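Local coordinates for proto-oncogene tyrosine-protein kinase receptor Ret (Danio rerio, PDB 7AMK) that acts as a receptor tyrosine kinase whose cadherin-like extracellular domains take part in assembly with GDNF and GFR alpha 1, probably to start signalling, at residues 128-133 with 216-221; 166-171 with 203-208; 176-181 with 199-204. The protein carries 4 engineered substitutions. One frame throughout, in Å; residues are numbered along the deposited sequence.

Contact 1 (128-133 with 216-221); sequences TLCFPE and EEVFRS
The Phe131 ring lies flat against the root of Arg220, whose CB sits 3.4 Å above the ring plane and over its centre, a CH-pi contact with the whole six-membered face. The contact sets the end of helix 126-130 against strand 215-227, part of the four-stranded sheet of a cadherin-like beta sandwich, and Phe131 is the first residue past the helix. At the ring's edge, near its plane, comes the backbone O of Val218, 3.5 Å from CE2 of Phe131. The guanidinium of Arg220 is turned within 12° of the same plane yet stands well beyond the phenyl group, so it is the aliphatic start of the side chain, not its charge, that covers the aromatic surface. Ile205 and Cys207 of the adjoining strand 200-210 also touch the phenyl ring, which therefore bridges two neighbouring strands.

Val218 faces the helix end with both methyls. Its CG1 reaches CE2 of Phe131 at 4.0 Å, while CG2 approaches SG of Cys130 at 4.3 Å, and that sulfur continues into the disulfide with Cys207. The side chain of Arg220 sets out with CG opposite the backbone N (chi1 178°) and then bends at chi2, which carries its far end past the ring to the loop at Pro132 and Glu133. The carboxylate of Glu133 pairs instead with Arg154; the backbone carbonyl is what Arg220 finds. NH2 of Arg220 donates to O of Glu133 over 3.1 Å, a bent bond whose donor stands 43° above the carbonyl plane, off either lone pair.

Contact 2 (166-171 with 203-208); sequences ISYGVV and LDIVCM
An antiparallel pair at the border of the four-stranded sheet of a cadherin domain is formed here, with strand 165-170 as the outermost strand and 200-210 as its inner neighbour. The axes of the short segments come within 4.7 Å of each other at an angle of 160°. Ser167 with Met208 and Gly169 with Val206 are hydrogen-bonded pairs, each joined by two reciprocal backbone bonds; Tyr168 with Cys207 and Val170 with Ile205 are the non-hydrogen-bonded pairs between and beyond them. A fifth backbone bond, N of Val171 to O of Asp204 at 3.0 Å, continues the pairing past Val170.

Tyr168, Cys207, Val170 and Ile205 share one face. There CE2 of Tyr168 comes within 3.6 Å of SG of Cys207, a sulfur-aromatic contact in which the sulfur lies obliquely to the ring, 38° off its normal. With SG opposite the backbone N (chi1 179°), the same sulfur also meets CG2 of Ile166 at 3.8 Å. The phenol of Tyr168 ends in a hydrogen bond to the backbone O of Cys130, so one tyrosine spans both partners of the Cys130-Cys207 disulfide. Farther along, CG2 of Val170 packs on CD1 of Ile205 at 4.0 Å.

The other face carries the side chains of Ser167, Val206 and Met208, with Gly169 adding none. CG1 of Val206 leans across the bare backbone of Gly169, 3.6 Å from its N, and CB of Met208 packs beside OG of Ser167.

On its far side, strand 200-210 is bonded through its backbone to strand 215-227, while the Tyr168 face turns toward the second sheet of the sandwich, where Val170 and Ile205 touch Leu187 of strand 186-189 and Tyr168 touches Val180 of strand 178-181.

Contact 3 (176-181 with 199-204); sequences VPFAVD and EVYHLD
Phe178 drives the edge of its ring at the face of Tyr201, in a T-shaped pair with centroids 5.3 Å apart and planes inclined by 62°. The leading atom is CE1, which stands 3.5 Å from CG of Tyr201 and thus over the rim of that ring near its attachment. Leu203 meets Phe178 differently: its CD1 lies over a face of the phenyl group, offset from the centre, at 3.8 Å from CG of Phe178. Tyr201 and Leu203, two apart on one strand, thus meet the edge and a face of the same ring. In the cadherin beta sandwich this is core packing between sheets, with Phe178 starting strand 178-181 of the three-stranded sheet and Tyr201 and Leu203 projecting from strand 200-210 of the four-stranded one. Because CG of Phe178 is placed opposite its carbonyl carbon (chi1 -59°), the ring reaches across to both partners. Were the ring cut back to an alanine here, the face of Tyr201 would probably lose its edge partner and a gap would open beside the Leu203 methyls. Val176 inserts CG1 against CD2 of Leu203 at 3.7 Å, and Pro177 brings CD to 3.8 Å from CE2 of Tyr201, approaching that ring obliquely.

From the N terminus, the chain passes first through 128-133, at the end of a short helix, and this meets 216-221 in contact 1, which closes the longest of the three loops. Contacts 2 and 3 both lie inside this loop: 166-171 pairs with 203-208, 176-181 follows and packs on 199-204, and the two contacts end on the same part of strand 200-210, sharing Leu203 and Asp204. That strand serves both ways: by backbone hydrogen bonds to strand 165-170 in its own sheet, and through its side chains to strand 178-181 in the opposing sheet. Contact 1 adds the helix end, set over the next strand, 215-227.

Contact 1 (128-133 with 216-221)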
loop_
_atom_site.group_PDB
_atom_site.type_symbol
_atom_site.label_atom_id
_atom_site.label_comp_id
_atom_site.label_asym_id
_atom_site.label_seq_id
_atom_site.Cartn_x
_atom_site.Cartn_y
_atom_site.Cartn_z
ATOM N N THR A 128 9.468 -6.400 -59.739
ATOM C CA THR A 128 9.606 -7.798 -59.337
ATOM C C THR A 128 11.007 -8.315 -59.631
ATOM O O THR A 128 11.574 -9.063 -58.830
ATOM C CB THR A 128 8.575 -8.679 -60.064
ATOM O OG1 THR A 128 7.267 -8.107 -59.958
ATOM C CG2 THR A 128 8.559 -10.086 -59.459
ATOM N N LEU A 129 11.561 -7.965 -60.799
ATOM C CA LEU A 129 12.918 -8.389 -61.128
ATOM C C LEU A 129 13.913 -7.916 -60.076
ATOM O O LEU A 129 14.848 -8.644 -59.714
ATOM C CB LEU A 129 13.315 -7.853 -62.503
ATOM C CG LEU A 129 14.799 -7.997 -62.878
ATOM C CD1 LEU A 129 15.249 -9.474 -62.967
ATOM C CD2 LEU A 129 15.104 -7.270 -64.180
ATOM N N CYS A 130 13.713 -6.700 -59.579
ATOM C CA CYS A 130 14.584 -6.023 -58.636
ATOM C C CYS A 130 14.435 -6.525 -57.198
ATOM O O CYS A 130 15.437 -6.782 -56.521
ATOM C CB CYS A 130 14.291 -4.523 -58.710
ATOM S SG CYS A 130 15.159 -3.735 -60.093
ATOM N N PHE A 131 13.199 -6.642 -56.707
ATOM C CA PHE A 131 12.964 -6.839 -55.284
ATOM C C PHE A 131 11.884 -7.879 -55.051
ATOM O O PHE A 131 10.851 -7.866 -55.728
ATOM C CB PHE A 131 12.537 -5.545 -54.582
ATOM C CG PHE A 131 13.558 -4.452 -54.622
ATOM C CD1 PHE A 131 14.674 -4.482 -53.788
ATOM C CD2 PHE A 131 13.378 -3.357 -55.449
ATOM C CE1 PHE A 131 15.597 -3.448 -53.816
ATOM C CE2 PHE A 131 14.305 -2.314 -55.466
ATOM C CZ PHE A 131 15.419 -2.370 -54.654
ATOM N N PRO A 132 12.081 -8.761 -54.070
ATOM C CA PRO A 132 11.013 -9.691 -53.683
ATOM C C PRO A 132 9.712 -8.960 -53.401
ATOM O O PRO A 132 9.683 -7.781 -53.043
ATOM C CB PRO A 132 11.554 -10.349 -52.417
ATOM C CG PRO A 132 13.053 -10.208 -52.529
ATOM C CD PRO A 132 13.305 -8.933 -53.270
ATOM N N GLU A 133 8.618 -9.694 -53.566
ATOM C CA GLU A 133 7.296 -9.108 -53.396
ATOM C C GLU A 133 7.153 -8.462 -52.021
ATOM O O GLU A 133 6.834 -7.271 -51.908
ATOM C CB GLU A 133 6.244 -10.186 -53.625
ATOM C CG GLU A 133 6.329 -10.796 -55.014
ATOM C CD GLU A 133 7.421 -11.838 -55.144
ATOM O OE1 GLU A 133 7.813 -12.419 -54.105
ATOM O OE2 GLU A 133 7.882 -12.078 -56.285
ATOM N N GLU A 216 16.956 2.111 -65.988
ATOM C CA GLU A 216 15.798 2.316 -65.130
ATOM C C GLU A 216 16.178 2.138 -63.666
ATOM O O GLU A 216 17.095 1.386 -63.323
ATOM C CB GLU A 216 14.686 1.324 -65.472
ATOM C CG GLU A 216 14.580 0.954 -66.921
ATOM C CD GLU A 216 13.373 1.572 -67.550
ATOM O OE1 GLU A 216 12.892 2.580 -66.982
ATOM O OE2 GLU A 216 12.903 1.049 -68.591
ATOM N N GLU A 217 15.423 2.789 -62.789
ATOM C CA GLU A 217 15.661 2.622 -61.364
ATOM C C GLU A 217 14.355 2.340 -60.629
ATOM O O GLU A 217 13.315 2.918 -60.959
ATOM C CB GLU A 217 16.354 3.861 -60.787
ATOM C CG GLU A 217 15.592 5.102 -61.064
ATOM C CD GLU A 217 16.355 6.371 -60.740
ATOM O OE1 GLU A 217 17.401 6.310 -60.057
ATOM O OE2 GLU A 217 15.893 7.440 -61.185
ATOM N N VAL A 218 14.429 1.451 -59.630
ATOM C CA VAL A 218 13.325 1.126 -58.729
ATOM C C VAL A 218 13.834 1.271 -57.297
ATOM O O VAL A 218 14.915 0.769 -56.971
ATOM C CB VAL A 218 12.778 -0.318 -58.932
ATOM C CG1 VAL A 218 11.640 -0.587 -57.977
ATOM C CG2 VAL A 218 12.300 -0.558 -60.324
ATOM N N PHE A 219 13.041 1.905 -56.433
ATOM C CA PHE A 219 13.415 2.085 -55.033
ATOM C C PHE A 219 12.560 1.213 -54.121
ATOM O O PHE A 219 11.390 0.963 -54.397
ATOM C CB PHE A 219 13.288 3.538 -54.603
ATOM C CG PHE A 219 14.093 4.484 -55.430
ATOM C CD1 PHE A 219 13.579 5.009 -56.613
ATOM C CD2 PHE A 219 15.376 4.854 -55.028
ATOM C CE1 PHE A 219 14.338 5.900 -57.385
ATOM C CE2 PHE A 219 16.130 5.739 -55.790
ATOM C CZ PHE A 219 15.609 6.263 -56.963
ATOM N N ARG A 220 13.158 0.765 -53.018
ATOM C CA ARG A 220 12.502 -0.112 -52.054
ATOM C C ARG A 220 12.900 0.315 -50.647
ATOM O O ARG A 220 14.088 0.343 -50.303
ATOM C CB ARG A 220 12.890 -1.570 -52.306
ATOM C CG ARG A 220 12.290 -2.570 -51.327
ATOM C CD ARG A 220 10.865 -2.178 -50.986
ATOM N NE ARG A 220 10.087 -3.316 -50.524
ATOM C CZ ARG A 220 9.021 -3.793 -51.151
ATOM N NH1 ARG A 220 8.550 -3.214 -52.242
ATOM N NH2 ARG A 220 8.414 -4.875 -50.666
ATOM N N SER A 221 11.914 0.647 -49.838
ATOM C CA SER A 221 12.148 1.046 -48.457
ATOM C C SER A 221 12.198 -0.179 -47.544
ATOM O O SER A 221 11.288 -1.003 -47.577
ATOM C CB SER A 221 11.028 1.978 -48.007
ATOM O OG SER A 221 11.334 2.559 -46.769
#

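Contact 2 (166-171 with 203-208)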
loop_
_atom_site.group_PDB
_atom_site.type_symbol
_atom_site.label_atom_id
_atom_site.label_comp_id
_atom_site.label_asym_id
_atom_site.label_seq_id
_atom_site.Cartn_x
_atom_site.Cartn_y
_atom_site.Cartn_z
ATOM N N ILE A 166 22.071 -5.320 -63.805
ATOM C CA ILE A 166 21.381 -4.964 -62.571
ATOM C C ILE A 166 22.422 -4.616 -61.527
ATOM O O ILE A 166 23.286 -5.442 -61.221
ATOM C CB ILE A 166 20.493 -6.107 -62.052
ATOM C CG1 ILE A 166 19.516 -6.584 -63.113
ATOM C CG2 ILE A 166 19.717 -5.658 -60.820
ATOM C CD1 ILE A 166 18.487 -7.586 -62.587
ATOM N N SER A 167 22.345 -3.415 -60.969
ATOM C CA SER A 167 23.194 -3.081 -59.836
ATOM C C SER A 167 22.334 -2.492 -58.717
ATOM O O SER A 167 21.235 -1.995 -58.961
ATOM C CB SER A 167 24.330 -2.137 -60.274
ATOM O OG SER A 167 23.858 -0.899 -60.766
ATOM N N TYR A 168 22.822 -2.576 -57.483
ATOM C CA TYR A 168 22.089 -2.080 -56.323
ATOM C C TYR A 168 22.935 -1.063 -55.571
ATOM O O TYR A 168 24.165 -1.094 -55.638
ATOM C CB TYR A 168 21.701 -3.224 -55.366
ATOM C CG TYR A 168 20.707 -4.173 -55.946
ATOM C CD1 TYR A 168 21.117 -5.257 -56.713
ATOM C CD2 TYR A 168 19.336 -3.984 -55.761
ATOM C CE1 TYR A 168 20.201 -6.141 -57.260
ATOM C CE2 TYR A 168 18.429 -4.830 -56.310
ATOM C CZ TYR A 168 18.863 -5.914 -57.070
ATOM O OH TYR A 168 17.939 -6.777 -57.615
ATOM N N GLY A 169 22.267 -0.142 -54.872
ATOM C CA GLY A 169 22.954 0.768 -53.973
ATOM C C GLY A 169 22.118 1.132 -52.764
ATOM O O GLY A 169 20.887 1.067 -52.799
ATOM N N VAL A 170 22.787 1.499 -51.680
ATOM C CA VAL A 170 22.111 2.132 -50.551
ATOM C C VAL A 170 22.048 3.625 -50.813
ATOM O O VAL A 170 23.083 4.275 -51.007
ATOM C CB VAL A 170 22.810 1.862 -49.211
ATOM C CG1 VAL A 170 22.136 2.698 -48.119
ATOM C CG2 VAL A 170 22.702 0.416 -48.837
ATOM N N VAL A 171 20.834 4.167 -50.806
ATOM C CA VAL A 171 20.635 5.601 -50.951
ATOM C C VAL A 171 20.897 6.242 -49.594
ATOM O O VAL A 171 20.128 6.042 -48.644
ATOM C CB VAL A 171 19.233 5.931 -51.461
ATOM C CG1 VAL A 171 18.851 7.305 -51.042
ATOM C CG2 VAL A 171 19.208 5.834 -52.974
ATOM N N LEU A 203 16.303 2.192 -44.340
ATOM C CA LEU A 203 17.125 2.122 -45.535
ATOM C C LEU A 203 16.218 2.220 -46.751
ATOM O O LEU A 203 15.074 1.741 -46.737
ATOM C CB LEU A 203 17.951 0.809 -45.594
ATOM C CG LEU A 203 18.952 0.547 -44.448
ATOM C CD1 LEU A 203 19.744 -0.787 -44.625
ATOM C CD2 LEU A 203 19.935 1.712 -44.355
ATOM N N ASP A 204 16.722 2.895 -47.776
ATOM C CA ASP A 204 16.138 2.882 -49.107
ATOM C C ASP A 204 17.162 2.269 -50.058
ATOM O O ASP A 204 18.261 2.809 -50.224
ATOM C CB ASP A 204 15.729 4.294 -49.558
ATOM C CG ASP A 204 14.475 4.288 -50.456
ATOM O OD1 ASP A 204 13.773 3.263 -50.510
ATOM O OD2 ASP A 204 14.190 5.308 -51.120
ATOM N N ILE A 205 16.807 1.112 -50.643
ATOM C CA ILE A 205 17.605 0.405 -51.643
ATOM C C ILE A 205 17.183 0.875 -53.040
ATOM O O ILE A 205 15.988 1.018 -53.324
ATOM C CB ILE A 205 17.409 -1.118 -51.487
ATOM C CG1 ILE A 205 17.745 -1.580 -50.061
ATOM C CG2 ILE A 205 18.242 -1.912 -52.496
ATOM C CD1 ILE A 205 19.126 -1.137 -49.554
ATOM N N VAL A 206 18.158 1.143 -53.912
ATOM C CA VAL A 206 17.912 1.491 -55.312
ATOM C C VAL A 206 18.411 0.354 -56.187
ATOM O O VAL A 206 19.540 -0.130 -56.013
ATOM C CB VAL A 206 18.592 2.812 -55.718
ATOM C CG1 VAL A 206 20.093 2.663 -55.689
ATOM C CG2 VAL A 206 18.165 3.211 -57.123
ATOM N N CYS A 207 17.572 -0.058 -57.135
ATOM C CA CYS A 207 17.894 -1.058 -58.145
ATOM C C CYS A 207 17.978 -0.358 -59.509
ATOM O O CYS A 207 17.039 0.338 -59.907
ATOM C CB CYS A 207 16.834 -2.159 -58.147
ATOM S SG CYS A 207 17.056 -3.458 -59.342
ATOM N N MET A 208 19.107 -0.525 -60.205
ATOM C CA MET A 208 19.358 0.130 -61.491
ATOM C C MET A 208 19.494 -0.932 -62.570
ATOM O O MET A 208 20.338 -1.818 -62.469
ATOM C CB MET A 208 20.611 1.005 -61.433
ATOM C CG MET A 208 20.480 2.106 -60.397
ATOM S SD MET A 208 22.009 2.924 -59.919
ATOM C CE MET A 208 21.910 4.353 -61.018
#

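Contact 3 (176-181 with 199-204)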
loop_
_atom_site.group_PDB
_atom_site.type_symbol
_atom_site.label_atom_id
_atom_site.label_comp_id
_atom_site.label_asym_id
_atom_site.label_seq_id
_atom_site.Cartn_x
_atom_site.Cartn_y
_atom_site.Cartn_z
ATOM N N VAL A 176 25.161 6.320 -43.304
ATOM C CA VAL A 176 24.620 5.134 -42.650
ATOM C C VAL A 176 25.677 4.036 -42.698
ATOM O O VAL A 176 26.448 3.953 -43.662
ATOM C CB VAL A 176 23.304 4.703 -43.319
ATOM C CG1 VAL A 176 22.819 3.386 -42.767
ATOM C CG2 VAL A 176 22.242 5.759 -43.076
ATOM N N PRO A 177 25.780 3.216 -41.690
ATOM C CA PRO A 177 26.756 2.116 -41.747
ATOM C C PRO A 177 26.280 0.921 -42.585
ATOM O O PRO A 177 26.518 -0.239 -42.235
ATOM C CB PRO A 177 26.937 1.749 -40.263
ATOM C CG PRO A 177 25.662 2.139 -39.612
ATOM C CD PRO A 177 25.208 3.385 -40.342
ATOM N N PHE A 178 25.608 1.187 -43.699
ATOM C CA PHE A 178 25.171 0.154 -44.624
ATOM C C PHE A 178 25.518 0.587 -46.043
ATOM O O PHE A 178 25.412 1.769 -46.378
ATOM C CB PHE A 178 23.667 -0.105 -44.492
ATOM C CG PHE A 178 23.238 -0.546 -43.108
ATOM C CD1 PHE A 178 22.895 0.386 -42.134
ATOM C CD2 PHE A 178 23.194 -1.881 -42.778
ATOM C CE1 PHE A 178 22.507 -0.028 -40.844
ATOM C CE2 PHE A 178 22.794 -2.285 -41.511
ATOM C CZ PHE A 178 22.461 -1.368 -40.543
ATOM N N ALA A 179 25.955 -0.364 -46.867
ATOM C CA ALA A 179 26.317 -0.095 -48.250
ATOM C C ALA A 179 26.073 -1.374 -49.051
ATOM O O ALA A 179 25.780 -2.430 -48.488
ATOM C CB ALA A 179 27.776 0.373 -48.356
ATOM N N VAL A 180 26.190 -1.290 -50.370
ATOM C CA VAL A 180 26.169 -2.473 -51.218
ATOM C C VAL A 180 27.598 -2.770 -51.668
ATOM O O VAL A 180 28.352 -1.853 -52.026
ATOM C CB VAL A 180 25.230 -2.301 -52.428
ATOM C CG1 VAL A 180 25.476 -3.444 -53.434
ATOM C CG2 VAL A 180 23.786 -2.279 -52.000
ATOM N N ASP A 181 27.971 -4.048 -51.640
ATOM C CA ASP A 181 29.214 -4.509 -52.248
ATOM C C ASP A 181 28.967 -4.714 -53.743
ATOM O O ASP A 181 28.256 -5.644 -54.143
ATOM C CB ASP A 181 29.685 -5.788 -51.564
ATOM C CG ASP A 181 30.892 -6.429 -52.265
ATOM O OD1 ASP A 181 31.153 -6.112 -53.444
ATOM O OD2 ASP A 181 31.574 -7.272 -51.637
ATOM N N GLU A 199 17.828 1.883 -32.549
ATOM C CA GLU A 199 17.306 0.519 -32.525
ATOM C C GLU A 199 16.770 0.052 -33.871
ATOM O O GLU A 199 16.480 -1.137 -34.008
ATOM C CB GLU A 199 16.167 0.372 -31.486
ATOM C CG GLU A 199 16.442 0.994 -30.086
ATOM C CD GLU A 199 15.385 0.613 -29.053
ATOM O OE1 GLU A 199 14.939 -0.563 -29.054
ATOM O OE2 GLU A 199 14.998 1.494 -28.240
ATOM N N VAL A 200 16.604 0.951 -34.839
ATOM C CA VAL A 200 16.049 0.637 -36.158
ATOM C C VAL A 200 16.725 1.539 -37.180
ATOM O O VAL A 200 16.699 2.766 -37.043
ATOM C CB VAL A 200 14.524 0.865 -36.235
ATOM C CG1 VAL A 200 14.040 0.584 -37.658
ATOM C CG2 VAL A 200 13.736 0.018 -35.236
ATOM N N TYR A 201 17.319 0.960 -38.209
ATOM C CA TYR A 201 17.838 1.769 -39.300
ATOM C C TYR A 201 16.886 1.683 -40.485
ATOM O O TYR A 201 16.562 0.590 -40.950
ATOM C CB TYR A 201 19.236 1.329 -39.696
ATOM C CG TYR A 201 20.322 1.820 -38.775
ATOM C CD1 TYR A 201 20.667 1.113 -37.630
ATOM C CD2 TYR A 201 21.013 2.988 -39.066
ATOM C CE1 TYR A 201 21.629 1.562 -36.802
ATOM C CE2 TYR A 201 21.997 3.435 -38.260
ATOM C CZ TYR A 201 22.314 2.725 -37.121
ATOM O OH TYR A 201 23.342 3.181 -36.329
ATOM N N HIS A 202 16.436 2.836 -40.953
ATOM C CA HIS A 202 15.618 2.924 -42.151
ATOM C C HIS A 202 16.521 3.057 -43.365
ATOM O O HIS A 202 17.417 3.909 -43.395
ATOM C CB HIS A 202 14.662 4.112 -42.078
ATOM C CG HIS A 202 13.617 3.979 -41.014
ATOM N ND1 HIS A 202 12.529 3.136 -41.137
ATOM C CD2 HIS A 202 13.503 4.567 -39.796
ATOM C CE1 HIS A 202 11.784 3.221 -40.047
ATOM N NE2 HIS A 202 12.350 4.082 -39.219
ATOM N N LEU A 203 16.303 2.192 -44.340
ATOM C CA LEU A 203 17.125 2.122 -45.535
ATOM C C LEU A 203 16.218 2.220 -46.751
ATOM O O LEU A 203 15.074 1.741 -46.737
ATOM C CB LEU A 203 17.951 0.809 -45.594
ATOM C CG LEU A 203 18.952 0.547 -44.448
ATOM C CD1 LEU A 203 19.744 -0.787 -44.625
ATOM C CD2 LEU A 203 19.935 1.712 -44.355
ATOM N N ASP A 204 16.722 2.895 -47.776
ATOM C CA ASP A 204 16.138 2.882 -49.107
ATOM C C ASP A 204 17.162 2.269 -50.058
ATOM O O ASP A 204 18.261 2.809 -50.224
ATOM C CB ASP A 204 15.729 4.294 -49.558
ATOM C CG ASP A 204 14.475 4.288 -50.456
ATOM O OD1 ASP A 204 13.773 3.263 -50.510
ATOM O OD2 ASP A 204 14.190 5.308 -51.120
#